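Local coordinates for protein DNA endonuclease I-CeuI (Chlamydomonas eugametos, PDB 2EX5) that cuts double-stranded DNA at a long, degenerate recognition sequence during intron homing, working as a magnesium-dependent homodimer, at residues A56-G61 with V87-N92; I67-L72 with F77-D82; F156-E161 with L179-Q184. The protein carries 1 engineered substitution. All coordinates share one frame; numbering follows the deposited sequence.

Contact 1. Residues A56-G61 with V87-N92; sequences AGFLEG and VTRHVN. Engineered in segment 87-92: Arg89 (natural residue Gln). With nucleotides of chain B.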
loop_
_atom_site.group_PDB
_atom_site.type_symbol
_atom_site.label_atom_id
_atom_site.label_comp_id
_atom_site.label_asym_id
_atom_site.label_seq_id
_atom_site.Cartn_x
_atom_site.Cartn_y
_atom_site.Cartn_z
ATOM N N ALA C 56 7.282 -0.884 8.799
ATOM C CA ALA C 56 6.516 -2.123 8.943
ATOM C C ALA C 56 5.138 -1.956 8.329
ATOM O O ALA C 56 4.751 -2.777 7.516
ATOM C CB ALA C 56 6.423 -2.622 10.376
ATOM N N GLY C 57 4.449 -0.875 8.606
ATOM C CA GLY C 57 3.096 -0.631 8.070
ATOM C C GLY C 57 3.174 -0.437 6.580
ATOM O O GLY C 57 2.335 -0.905 5.782
ATOM N N PHE C 58 4.224 0.224 6.140
ATOM C CA PHE C 58 4.347 0.485 4.701
ATOM C C PHE C 58 4.491 -0.843 3.893
ATOM O O PHE C 58 3.982 -0.959 2.809
ATOM C CB PHE C 58 5.596 1.311 4.535
ATOM C CG PHE C 58 5.859 1.698 3.157
ATOM C CD1 PHE C 58 5.114 2.684 2.569
ATOM C CD2 PHE C 58 6.870 1.098 2.431
ATOM C CE1 PHE C 58 5.391 3.068 1.319
ATOM C CE2 PHE C 58 7.094 1.454 1.141
ATOM C CZ PHE C 58 6.344 2.424 0.609
ATOM N N LEU C 59 5.291 -1.771 4.432
ATOM C CA LEU C 59 5.611 -3.002 3.808
ATOM C C LEU C 59 4.418 -3.966 3.801
ATOM O O LEU C 59 4.282 -4.777 2.840
ATOM C CB LEU C 59 6.759 -3.677 4.574
ATOM C CG LEU C 59 8.200 -3.134 4.596
ATOM C CD1 LEU C 59 9.081 -4.282 5.215
ATOM C CD2 LEU C 59 8.617 -2.740 3.191
ATOM N N GLU C 60 3.615 -3.925 4.870
ATOM C CA GLU C 60 2.327 -4.619 4.897
ATOM C C GLU C 60 1.482 -4.183 3.697
ATOM O O GLU C 60 0.818 -4.978 3.120
ATOM C CB GLU C 60 1.593 -4.414 6.222
ATOM C CG GLU C 60 0.194 -4.910 6.340
ATOM C CD GLU C 60 0.122 -6.366 6.698
ATOM O OE1 GLU C 60 -1.058 -6.854 6.788
ATOM O OE2 GLU C 60 1.229 -7.010 6.839
ATOM N N GLY C 61 1.604 -2.897 3.348
ATOM C CA GLY C 61 0.986 -2.271 2.218
ATOM C C GLY C 61 1.575 -2.549 0.852
ATOM O O GLY C 61 0.797 -2.785 -0.044
ATOM N N VAL C 87 9.664 -4.226 -3.110
ATOM C CA VAL C 87 8.776 -3.109 -2.709
ATOM C C VAL C 87 8.781 -2.096 -3.808
ATOM O O VAL C 87 9.828 -1.587 -4.136
ATOM C CB VAL C 87 9.284 -2.354 -1.437
ATOM C CG1 VAL C 87 8.006 -1.629 -0.605
ATOM C CG2 VAL C 87 9.921 -3.289 -0.587
ATOM N N THR C 88 7.592 -1.652 -4.191
ATOM C CA THR C 88 7.304 -0.891 -5.358
ATOM C C THR C 88 6.688 0.397 -4.903
ATOM O O THR C 88 5.961 0.471 -3.924
ATOM C CB THR C 88 6.324 -1.685 -6.235
ATOM O OG1 THR C 88 6.909 -2.979 -6.379
ATOM C CG2 THR C 88 6.058 -1.022 -7.587
ATOM N N ARG C 89 7.115 1.467 -5.557
ATOM C CA ARG C 89 6.560 2.783 -5.230
ATOM C C ARG C 89 6.887 3.713 -6.375
ATOM O O ARG C 89 7.966 3.689 -6.881
ATOM C CB ARG C 89 7.222 3.277 -3.949
ATOM C CG ARG C 89 6.625 4.444 -3.202
ATOM C CD ARG C 89 5.120 4.412 -2.729
ATOM N NE ARG C 89 4.811 5.749 -2.244
ATOM C CZ ARG C 89 4.240 6.752 -2.949
ATOM N NH1 ARG C 89 3.747 6.553 -4.149
ATOM N NH2 ARG C 89 4.071 7.971 -2.388
ATOM N N HIS C 90 5.945 4.538 -6.763
ATOM C CA HIS C 90 6.226 5.654 -7.635
ATOM C C HIS C 90 7.392 6.476 -7.089
ATOM O O HIS C 90 7.518 6.699 -5.855
ATOM C CB HIS C 90 4.973 6.498 -7.716
ATOM C CG HIS C 90 5.102 7.694 -8.600
ATOM N ND1 HIS C 90 4.500 7.777 -9.840
ATOM C CD2 HIS C 90 5.809 8.836 -8.452
ATOM C CE1 HIS C 90 4.760 8.951 -10.381
ATOM N NE2 HIS C 90 5.565 9.602 -9.563
ATOM N N VAL C 91 8.256 6.910 -7.998
ATOM C CA VAL C 91 9.340 7.840 -7.650
ATOM C C VAL C 91 9.020 8.975 -6.600
ATOM O O VAL C 91 9.812 9.212 -5.712
ATOM C CB VAL C 91 9.987 8.447 -8.879
ATOM C CG1 VAL C 91 9.072 9.518 -9.552
ATOM C CG2 VAL C 91 11.324 9.080 -8.409
ATOM N N ASN C 92 7.876 9.650 -6.663
ATOM C CA ASN C 92 7.502 10.622 -5.587
ATOM C C ASN C 92 7.543 10.072 -4.131
ATOM O O ASN C 92 7.553 10.846 -3.160
ATOM C CB ASN C 92 6.115 11.274 -5.770
ATOM C CG ASN C 92 5.886 11.871 -7.083
ATOM O OD1 ASN C 92 6.819 12.044 -7.883
ATOM N ND2 ASN C 92 4.586 12.136 -7.392
ATOM P P DG B 15 2.319 3.357 -5.984
ATOM O OP1 DG B 15 1.393 3.219 -4.784
ATOM O OP2 DG B 15 3.344 4.431 -6.010
ATOM O "O5'" DG B 15 3.091 1.940 -5.847
ATOM C "C5'" DG B 15 2.834 0.659 -6.331
ATOM C "C4'" DG B 15 1.547 -0.008 -5.924
ATOM O "O4'" DG B 15 1.182 -0.268 -7.277
ATOM C "C3'" DG B 15 1.719 -1.356 -5.183
ATOM O "O3'" DG B 15 0.455 -1.593 -4.655
ATOM C "C2'" DG B 15 2.188 -2.231 -6.284
ATOM C "C1'" DG B 15 1.334 -1.640 -7.414
ATOM N N9 DG B 15 1.727 -1.855 -8.788
ATOM C C8 DG B 15 2.681 -1.159 -9.506
ATOM N N7 DG B 15 2.824 -1.575 -10.713
ATOM C C5 DG B 15 1.849 -2.604 -10.810
ATOM C C6 DG B 15 1.531 -3.380 -11.897
ATOM O O6 DG B 15 2.056 -3.235 -12.970
ATOM N N1 DG B 15 0.529 -4.327 -11.739
ATOM C C2 DG B 15 -0.104 -4.467 -10.543
ATOM N N2 DG B 15 -1.068 -5.376 -10.572
ATOM N N3 DG B 15 0.141 -3.719 -9.438
ATOM C C4 DG B 15 1.153 -2.801 -9.655
ATOM P P DG B 16 0.008 -2.950 -3.866
ATOM O OP1 DG B 16 -0.682 -3.845 -4.792
ATOM O OP2 DG B 16 -0.769 -2.486 -2.690
ATOM O "O5'" DG B 16 1.478 -3.506 -3.462
ATOM C "C5'" DG B 16 1.929 -4.781 -3.090
ATOM C "C4'" DG B 16 1.484 -5.869 -4.129
ATOM O "O4'" DG B 16 1.594 -5.636 -5.574
ATOM C "C3'" DG B 16 2.200 -7.140 -3.974
ATOM O "O3'" DG B 16 1.021 -8.089 -3.797
ATOM C "C2'" DG B 16 3.085 -7.223 -5.229
ATOM C "C1'" DG B 16 2.182 -6.669 -6.313
ATOM N N9 DG B 16 2.926 -6.108 -7.510
ATOM C C8 DG B 16 3.975 -5.196 -7.496
ATOM N N7 DG B 16 4.498 -4.943 -8.647
ATOM C C5 DG B 16 3.724 -5.702 -9.526
ATOM C C6 DG B 16 3.757 -5.794 -10.934
ATOM O O6 DG B 16 4.595 -5.187 -11.647
ATOM N N1 DG B 16 2.819 -6.717 -11.499
ATOM C C2 DG B 16 1.942 -7.435 -10.676
ATOM N N2 DG B 16 0.999 -8.278 -11.140
ATOM N N3 DG B 16 1.881 -7.242 -9.394
ATOM C C4 DG B 16 2.787 -6.403 -8.865
#

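Contact 2. Residues I67-L72 with F77-D82; sequences ISTKKL and FGLVVD. With CA (calcium ion), chain F; nucleotides of chain B.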
loop_
_atom_site.group_PDB
_atom_site.type_symbol
_atom_site.label_atom_id
_atom_site.label_comp_id
_atom_site.label_asym_id
_atom_site.label_seq_id
_atom_site.Cartn_x
_atom_site.Cartn_y
_atom_site.Cartn_z
ATOM N N ILE C 67 7.527 -16.321 -4.351
ATOM C CA ILE C 67 8.308 -17.455 -4.739
ATOM C C ILE C 67 7.909 -17.795 -6.117
ATOM O O ILE C 67 6.706 -18.090 -6.425
ATOM C CB ILE C 67 8.061 -18.725 -3.734
ATOM C CG1 ILE C 67 8.595 -18.422 -2.308
ATOM C CG2 ILE C 67 8.786 -20.053 -4.301
ATOM C CD1 ILE C 67 7.900 -19.198 -1.236
ATOM N N SER C 68 8.898 -17.820 -6.981
ATOM C CA SER C 68 8.674 -18.175 -8.344
ATOM C C SER C 68 9.231 -19.565 -8.729
ATOM O O SER C 68 10.262 -20.000 -8.190
ATOM C CB SER C 68 9.208 -17.029 -9.177
ATOM O OG SER C 68 9.293 -17.515 -10.487
ATOM N N THR C 69 8.536 -20.299 -9.626
ATOM C CA THR C 69 8.992 -21.603 -10.015
ATOM C C THR C 69 9.040 -21.654 -11.500
ATOM O O THR C 69 8.019 -21.506 -12.157
ATOM C CB THR C 69 8.136 -22.758 -9.434
ATOM O OG1 THR C 69 8.327 -22.795 -8.038
ATOM C CG2 THR C 69 8.603 -24.155 -9.975
ATOM N N LYS C 70 10.241 -21.904 -12.035
ATOM C CA LYS C 70 10.508 -21.615 -13.448
ATOM C C LYS C 70 11.489 -22.592 -14.047
ATOM O O LYS C 70 12.319 -23.168 -13.365
ATOM C CB LYS C 70 11.029 -20.187 -13.595
ATOM C CG LYS C 70 12.206 -20.023 -12.634
ATOM C CD LYS C 70 12.999 -18.745 -12.823
ATOM C CE LYS C 70 12.328 -17.514 -12.297
ATOM N NZ LYS C 70 13.496 -16.589 -12.277
ATOM N N LYS C 71 11.370 -22.802 -15.350
ATOM C CA LYS C 71 12.243 -23.770 -15.999
ATOM C C LYS C 71 13.649 -23.176 -16.053
ATOM O O LYS C 71 13.819 -21.990 -16.430
ATOM C CB LYS C 71 11.757 -24.091 -17.424
ATOM C CG LYS C 71 10.753 -25.209 -17.495
ATOM C CD LYS C 71 10.161 -25.242 -18.876
ATOM C CE LYS C 71 8.809 -24.513 -18.882
ATOM N NZ LYS C 71 8.053 -24.667 -17.553
ATOM N N LEU C 72 14.627 -24.008 -15.698
ATOM C CA LEU C 72 15.997 -23.730 -15.949
ATOM C C LEU C 72 16.650 -25.020 -16.437
ATOM O O LEU C 72 16.928 -25.897 -15.619
ATOM C CB LEU C 72 16.637 -23.296 -14.660
ATOM C CG LEU C 72 17.777 -22.309 -14.783
ATOM C CD1 LEU C 72 18.346 -21.917 -13.407
ATOM C CD2 LEU C 72 18.826 -22.917 -15.676
ATOM N N PHE C 77 17.156 -30.461 -11.715
ATOM C CA PHE C 77 15.805 -30.955 -12.064
ATOM C C PHE C 77 15.073 -30.189 -13.150
ATOM O O PHE C 77 13.912 -30.527 -13.478
ATOM C CB PHE C 77 14.946 -31.139 -10.857
ATOM C CG PHE C 77 15.589 -32.015 -9.788
ATOM C CD1 PHE C 77 15.983 -31.481 -8.556
ATOM C CD2 PHE C 77 15.837 -33.366 -10.019
ATOM C CE1 PHE C 77 16.551 -32.264 -7.571
ATOM C CE2 PHE C 77 16.435 -34.179 -9.037
ATOM C CZ PHE C 77 16.782 -33.612 -7.811
ATOM N N GLY C 78 15.725 -29.173 -13.736
ATOM C CA GLY C 78 15.132 -28.499 -14.917
ATOM C C GLY C 78 14.270 -27.335 -14.533
ATOM O O GLY C 78 13.767 -26.609 -15.367
ATOM N N LEU C 79 14.137 -27.141 -13.232
ATOM C CA LEU C 79 13.349 -26.053 -12.724
ATOM C C LEU C 79 13.976 -25.463 -11.451
ATOM O O LEU C 79 14.702 -26.124 -10.742
ATOM C CB LEU C 79 11.874 -26.461 -12.549
ATOM C CG LEU C 79 11.402 -27.175 -11.306
ATOM C CD1 LEU C 79 9.859 -27.659 -11.520
ATOM C CD2 LEU C 79 12.263 -28.340 -11.085
ATOM N N VAL C 80 13.717 -24.208 -11.181
ATOM C CA VAL C 80 14.306 -23.596 -9.939
ATOM C C VAL C 80 13.148 -22.931 -9.198
ATOM O O VAL C 80 12.250 -22.420 -9.843
ATOM C CB VAL C 80 15.398 -22.538 -10.241
ATOM C CG1 VAL C 80 14.859 -21.511 -11.284
ATOM C CG2 VAL C 80 15.831 -21.773 -8.909
ATOM N N VAL C 81 13.176 -23.000 -7.886
ATOM C CA VAL C 81 12.221 -22.336 -7.025
ATOM C C VAL C 81 12.917 -21.101 -6.408
ATOM O O VAL C 81 13.966 -21.168 -5.790
ATOM C CB VAL C 81 11.733 -23.326 -5.933
ATOM C CG1 VAL C 81 10.569 -22.783 -5.128
ATOM C CG2 VAL C 81 11.371 -24.709 -6.577
ATOM N N ASP C 82 12.329 -19.944 -6.566
ATOM C CA ASP C 82 13.131 -18.780 -6.309
ATOM C C ASP C 82 12.418 -17.748 -5.505
ATOM O O ASP C 82 11.549 -17.124 -6.056
ATOM C CB ASP C 82 13.592 -18.163 -7.629
ATOM C CG ASP C 82 14.988 -17.460 -7.470
ATOM O OD1 ASP C 82 15.787 -17.845 -6.556
ATOM O OD2 ASP C 82 15.296 -16.574 -8.265
HETATM CA CA CA F . 17.505 -15.908 -6.877
ATOM P P DC B 19 5.903 -17.675 -12.186
ATOM O OP1 DC B 19 4.820 -18.561 -12.715
ATOM O OP2 DC B 19 6.768 -18.386 -11.164
ATOM O "O5'" DC B 19 6.746 -17.068 -13.350
ATOM C "C5'" DC B 19 6.113 -16.272 -14.326
ATOM C "C4'" DC B 19 7.129 -16.094 -15.458
ATOM O "O4'" DC B 19 7.968 -14.956 -15.110
ATOM C "C3'" DC B 19 8.099 -17.240 -15.641
ATOM O "O3'" DC B 19 8.076 -17.455 -17.069
ATOM C "C2'" DC B 19 9.460 -16.717 -15.088
ATOM C "C1'" DC B 19 9.339 -15.185 -15.205
ATOM N N1 DC B 19 9.946 -14.339 -14.046
ATOM C C2 DC B 19 10.848 -13.357 -14.363
ATOM O O2 DC B 19 11.188 -13.224 -15.566
ATOM N N3 DC B 19 11.420 -12.631 -13.348
ATOM C C4 DC B 19 11.145 -12.822 -12.074
ATOM N N4 DC B 19 11.757 -12.009 -11.184
ATOM C C5 DC B 19 10.205 -13.817 -11.719
ATOM C C6 DC B 19 9.662 -14.541 -12.722
ATOM P P DG B 20 9.227 -18.219 -17.896
ATOM O OP1 DG B 20 8.588 -18.386 -19.223
ATOM O OP2 DG B 20 9.846 -19.383 -17.246
ATOM O "O5'" DG B 20 10.342 -17.099 -18.248
ATOM C "C5'" DG B 20 10.169 -15.875 -19.042
ATOM C "C4'" DG B 20 11.591 -15.564 -19.472
ATOM O "O4'" DG B 20 12.309 -14.717 -18.500
ATOM C "C3'" DG B 20 12.435 -16.843 -19.724
ATOM O "O3'" DG B 20 12.833 -16.809 -21.093
ATOM C "C2'" DG B 20 13.630 -16.780 -18.803
ATOM C "C1'" DG B 20 13.578 -15.369 -18.207
ATOM N N9 DG B 20 13.706 -15.238 -16.757
ATOM C C8 DG B 20 13.090 -15.991 -15.811
ATOM N N7 DG B 20 13.379 -15.549 -14.611
ATOM C C5 DG B 20 14.240 -14.484 -14.796
ATOM C C6 DG B 20 14.890 -13.680 -13.838
ATOM O O6 DG B 20 14.771 -13.737 -12.614
ATOM N N1 DG B 20 15.685 -12.727 -14.397
ATOM C C2 DG B 20 15.833 -12.595 -15.729
ATOM N N2 DG B 20 16.659 -11.579 -16.084
ATOM N N3 DG B 20 15.248 -13.387 -16.650
ATOM C C4 DG B 20 14.442 -14.279 -16.095
HETATM O O HOH W 1 13.186 -15.437 -9.761
HETATM O O HOH W 2 19.622 -14.631 -6.168
HETATM O O HOH W 3 16.321 -15.424 -4.676
HETATM O O HOH W 4 18.504 -17.808 -5.230
HETATM O O HOH W 5 18.595 -17.407 -8.415
HETATM O O HOH W 6 16.920 -14.197 -8.242
#

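Contact 3. Residues F156-E161 with L179-Q184; sequences FKALLE and LPIWDQ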
loop_
_atom_site.group_PDB
_atom_site.type_symbol
_atom_site.label_atom_id
_atom_site.label_comp_id
_atom_site.label_asym_id
_atom_site.label_seq_id
_atom_site.Cartn_x
_atom_site.Cartn_y
_atom_site.Cartn_z
ATOM N N PHE C 156 7.689 -18.432 3.649
ATOM C CA PHE C 156 8.957 -17.932 3.115
ATOM C C PHE C 156 10.129 -18.421 3.905
ATOM O O PHE C 156 11.142 -18.972 3.388
ATOM C CB PHE C 156 8.915 -16.360 3.121
ATOM C CG PHE C 156 9.765 -15.723 2.067
ATOM C CD1 PHE C 156 11.075 -15.321 2.334
ATOM C CD2 PHE C 156 9.275 -15.535 0.817
ATOM C CE1 PHE C 156 11.825 -14.678 1.379
ATOM C CE2 PHE C 156 10.040 -14.906 -0.159
ATOM C CZ PHE C 156 11.259 -14.472 0.110
ATOM N N LYS C 157 10.042 -18.213 5.201
ATOM C CA LYS C 157 11.127 -18.632 6.123
ATOM C C LYS C 157 11.347 -20.153 6.070
ATOM O O LYS C 157 12.512 -20.632 6.170
ATOM C CB LYS C 157 10.815 -18.161 7.556
ATOM C CG LYS C 157 11.906 -18.521 8.611
ATOM C CD LYS C 157 11.346 -18.169 10.031
ATOM C CE LYS C 157 12.444 -18.134 11.131
ATOM N NZ LYS C 157 11.935 -17.485 12.521
ATOM N N ALA C 158 10.256 -20.924 5.913
ATOM C CA ALA C 158 10.363 -22.430 5.866
ATOM C C ALA C 158 11.143 -22.834 4.639
ATOM O O ALA C 158 11.976 -23.700 4.700
ATOM C CB ALA C 158 8.934 -23.070 5.835
ATOM N N LEU C 159 10.934 -22.140 3.537
ATOM C CA LEU C 159 11.653 -22.395 2.258
ATOM C C LEU C 159 13.076 -22.084 2.352
ATOM O O LEU C 159 13.892 -22.829 1.874
ATOM C CB LEU C 159 11.187 -21.492 1.120
ATOM C CG LEU C 159 10.111 -22.019 0.211
ATOM C CD1 LEU C 159 10.373 -23.504 -0.252
ATOM C CD2 LEU C 159 8.864 -21.785 0.919
ATOM N N LEU C 160 13.376 -20.942 2.953
ATOM C CA LEU C 160 14.766 -20.511 3.085
ATOM C C LEU C 160 15.555 -21.575 3.879
ATOM O O LEU C 160 16.732 -21.827 3.557
ATOM C CB LEU C 160 14.865 -19.094 3.705
ATOM C CG LEU C 160 14.968 -17.711 2.969
ATOM C CD1 LEU C 160 14.767 -17.630 1.547
ATOM C CD2 LEU C 160 14.234 -16.566 3.660
ATOM N N GLU C 161 14.911 -22.229 4.868
ATOM C CA GLU C 161 15.628 -23.211 5.750
ATOM C C GLU C 161 15.811 -24.490 5.020
ATOM O O GLU C 161 16.834 -25.095 5.144
ATOM C CB GLU C 161 14.919 -23.448 7.102
ATOM C CG GLU C 161 14.569 -22.128 7.864
ATOM C CD GLU C 161 13.900 -22.329 9.307
ATOM O OE1 GLU C 161 13.925 -23.500 9.829
ATOM O OE2 GLU C 161 13.393 -21.316 9.913
ATOM N N LEU C 179 7.882 -27.772 -3.315
ATOM C CA LEU C 179 6.887 -27.389 -4.303
ATOM C C LEU C 179 5.509 -27.109 -3.690
ATOM O O LEU C 179 4.818 -26.120 -4.078
ATOM C CB LEU C 179 6.821 -28.464 -5.410
ATOM C CG LEU C 179 7.433 -28.255 -6.792
ATOM C CD1 LEU C 179 8.268 -26.947 -6.942
ATOM C CD2 LEU C 179 8.155 -29.489 -7.379
ATOM N N PRO C 180 5.097 -27.932 -2.695
ATOM C CA PRO C 180 3.818 -27.638 -2.029
ATOM C C PRO C 180 3.789 -26.319 -1.301
ATOM O O PRO C 180 2.768 -25.714 -1.251
ATOM C CB PRO C 180 3.663 -28.799 -1.009
ATOM C CG PRO C 180 4.424 -29.941 -1.576
ATOM C CD PRO C 180 5.683 -29.211 -2.185
ATOM N N ILE C 181 4.870 -25.877 -0.685
ATOM C CA ILE C 181 4.852 -24.491 -0.124
ATOM C C ILE C 181 4.738 -23.451 -1.232
ATOM O O ILE C 181 3.946 -22.505 -1.113
ATOM C CB ILE C 181 6.157 -24.178 0.694
ATOM C CG1 ILE C 181 6.224 -25.026 1.964
ATOM C CG2 ILE C 181 6.196 -22.734 0.998
ATOM C CD1 ILE C 181 7.709 -25.274 2.380
ATOM N N TRP C 182 5.552 -23.579 -2.284
ATOM C CA TRP C 182 5.384 -22.697 -3.463
ATOM C C TRP C 182 3.961 -22.560 -3.945
ATOM O O TRP C 182 3.452 -21.472 -4.174
ATOM C CB TRP C 182 6.265 -23.179 -4.625
ATOM C CG TRP C 182 5.765 -22.729 -6.017
ATOM C CD1 TRP C 182 5.904 -21.514 -6.574
ATOM C CD2 TRP C 182 5.151 -23.555 -7.014
ATOM N NE1 TRP C 182 5.300 -21.467 -7.814
ATOM C CE2 TRP C 182 4.919 -22.750 -8.143
ATOM C CE3 TRP C 182 4.772 -24.910 -7.059
ATOM C CZ2 TRP C 182 4.272 -23.250 -9.319
ATOM C CZ3 TRP C 182 4.176 -25.407 -8.244
ATOM C CH2 TRP C 182 3.927 -24.583 -9.339
ATOM N N ASP C 183 3.324 -23.730 -4.141
ATOM C CA ASP C 183 1.943 -23.849 -4.631
ATOM C C ASP C 183 0.955 -23.102 -3.724
ATOM O O ASP C 183 0.123 -22.395 -4.203
ATOM C CB ASP C 183 1.528 -25.373 -4.605
ATOM C CG ASP C 183 0.059 -25.570 -4.962
ATOM O OD1 ASP C 183 -0.326 -25.112 -6.046
ATOM O OD2 ASP C 183 -0.688 -26.144 -4.143
ATOM N N GLN C 184 1.036 -23.308 -2.406
ATOM C CA GLN C 184 0.142 -22.623 -1.381
ATOM C C GLN C 184 0.364 -21.095 -1.374
ATOM O O GLN C 184 -0.571 -20.300 -1.144
ATOM C CB GLN C 184 0.489 -23.187 0.016
ATOM C CG GLN C 184 -0.074 -24.564 0.324
ATOM C CD GLN C 184 0.767 -25.441 1.282
ATOM O OE1 GLN C 184 0.877 -26.676 1.075
ATOM N NE2 GLN C 184 1.321 -24.833 2.351
#

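Contact 1. Residues A56-G61 with V87-N92
Phe58 and Val87 carry most of this buried contact. The aromatic ring reaches across from helix 56-61 and meets the valine with CE2, 3.7 Å from Val87 CG1. Its CG is anti to the backbone N (chi1 -178°), which swings the ring off the helix toward the strand. Val87 points its side chain at the helix, and the same CG1 that meets Phe58 also sits 4.0 Å from Leu59 CD2, so one methyl is shared between two helix side chains. Leu59 approaches Val87 at about a right angle. The helix belongs to the LAGLIDADG motif of this family, and its axis runs nearly perpendicular to strand 87-90 of the DNA-binding sheet. Ala56, on the same helix, packs on Phe54 of the second subunit, while Gly61 belongs to a magnesium site. Beyond Val87 along the strand comes the engineered Arg89. Its CD lies near the plane of the Phe58 ring, at the ring edge, 4.1 Å from CZ. The bent chain then turns the guanidinium, whose plane is 50° from the ring, to the backbone of the DNA. NH1 gives a hydrogen bond of 2.9 Å to OP2 of DG15 of chain B, an oxygen in the guanidinium plane. That oxygen is gripped a second time by the protein backbone, His90 N donating at 2.7 Å in a nearly straight bond (169°).

Contact 2. Residues I67-L72 with F77-D82
A beta hairpin of the DNA-binding sheet pairs Ser68 with Asp82 and Lys70 with Val80 as antiparallel hydrogen-bonded pairs. Between and beyond them Thr69 faces Val81, and Lys71 faces Leu79, as non-hydrogen-bonded pairs. Lys70 N donates to Val80 O and Val80 N to Lys70 O, while towards the turn Leu72 N donates to Gly78 O. The two faces differ in chemistry. On one, Ile67 CG2 is pressed to 3.4 Å from Val81 CG1, and Val81 lies side by side with Thr69. On the other, Ser68, Lys70, Val80 and Asp82 look to the DNA. The Lys70 chain starts wedged between its own backbone N and carbonyl carbon (chi1 52°) and runs alongside Val80, Lys70 CG only 3.3 Å from Val80 CG1. A bend at chi3 then brings NZ to DG20 of chain B, bonded to N7 at 2.6 Å and weakly to O6. The same NZ is linked to Asp82 through a water that lies 2.8 Å from NZ and 2.8 Å from OD2. Replacing Lys70 by an alanine would probably leave guanine N7 and the water on Asp82 without the ammonium that donates to them. Asp82 grips the calcium in this magnesium site with both oxygens, OD1 at 2.6 Å and OD2 at 2.7 Å, and five waters complete the shell. Ser68 OG and Thr69 N together hold OP2 of DC19 of chain B. Reading bases from such a ribbon lying in the DNA groove is characteristic of LAGLIDADG endonucleases.

Contact 3. Residues F156-E161 with L179-Q184
Leu159 and Ile181 reach toward each other tip to tip, and this apolar meeting makes up most of the contact. Ile181 points at helix 156-161, and with CG1 beside its backbone N (chi1 -67°) and CG2 anti to that N it offers both CG2 and CD1 to Leu159. Leu159 CD1 lies 4.1 Å from Ile181 CD1. The approach of Leu159 CD2 to Ile181 CG2 is modelled too short to be trusted, so the exact placing of these methyls is doubtful. At the margin Ala158 adds a lighter touch, its CB 4.3 Å from Ile181 CD1. These are two of the helices that cover the sheet of the LAGLIDADG fold on the side away from the DNA: Phe156 packs on Leu65 and Pro83, and Leu179 and Trp182 pack on the same layer. The connection between the helices carries His168, a residue that interacts with DNA. The backbone bonds of the two segments run within each helix. In the first, Leu160 N donates to Phe156 O at 3.0 Å and Glu161 N to Lys157 O at 3.2 Å. In the second, Asp183 N meets Leu179 O at 2.8 Å and Gln184 N meets Pro180 O at 3.2 Å; Pro180, having no N-H to give to the preceding turn, marks a kink just before Ile181. A salt bridge leads elsewhere, from Lys157 to Glu138 on helix 126-141.

Contacts 1 and 2 share strand 79-90 but sit on opposite sides of the chain's centre, about 27 Å apart between centres. Contact 1 is fully buried, and contacts 2 and 3 are partly so. Contact 2 is held by backbone hydrogen bonds within a sheet, whereas contacts 1 and 3 depend on apolar side chains, helix against strand in one and helix against helix in the other. Contacts 2 and 3 touch: Ile67 packs on Leu159, Thr69 on Trp182 and Val81 on Leu179, so the helices back the hairpin. Contacts 1 and 2 both reach DNA phosphates; contact 3 binds neither DNA nor metal.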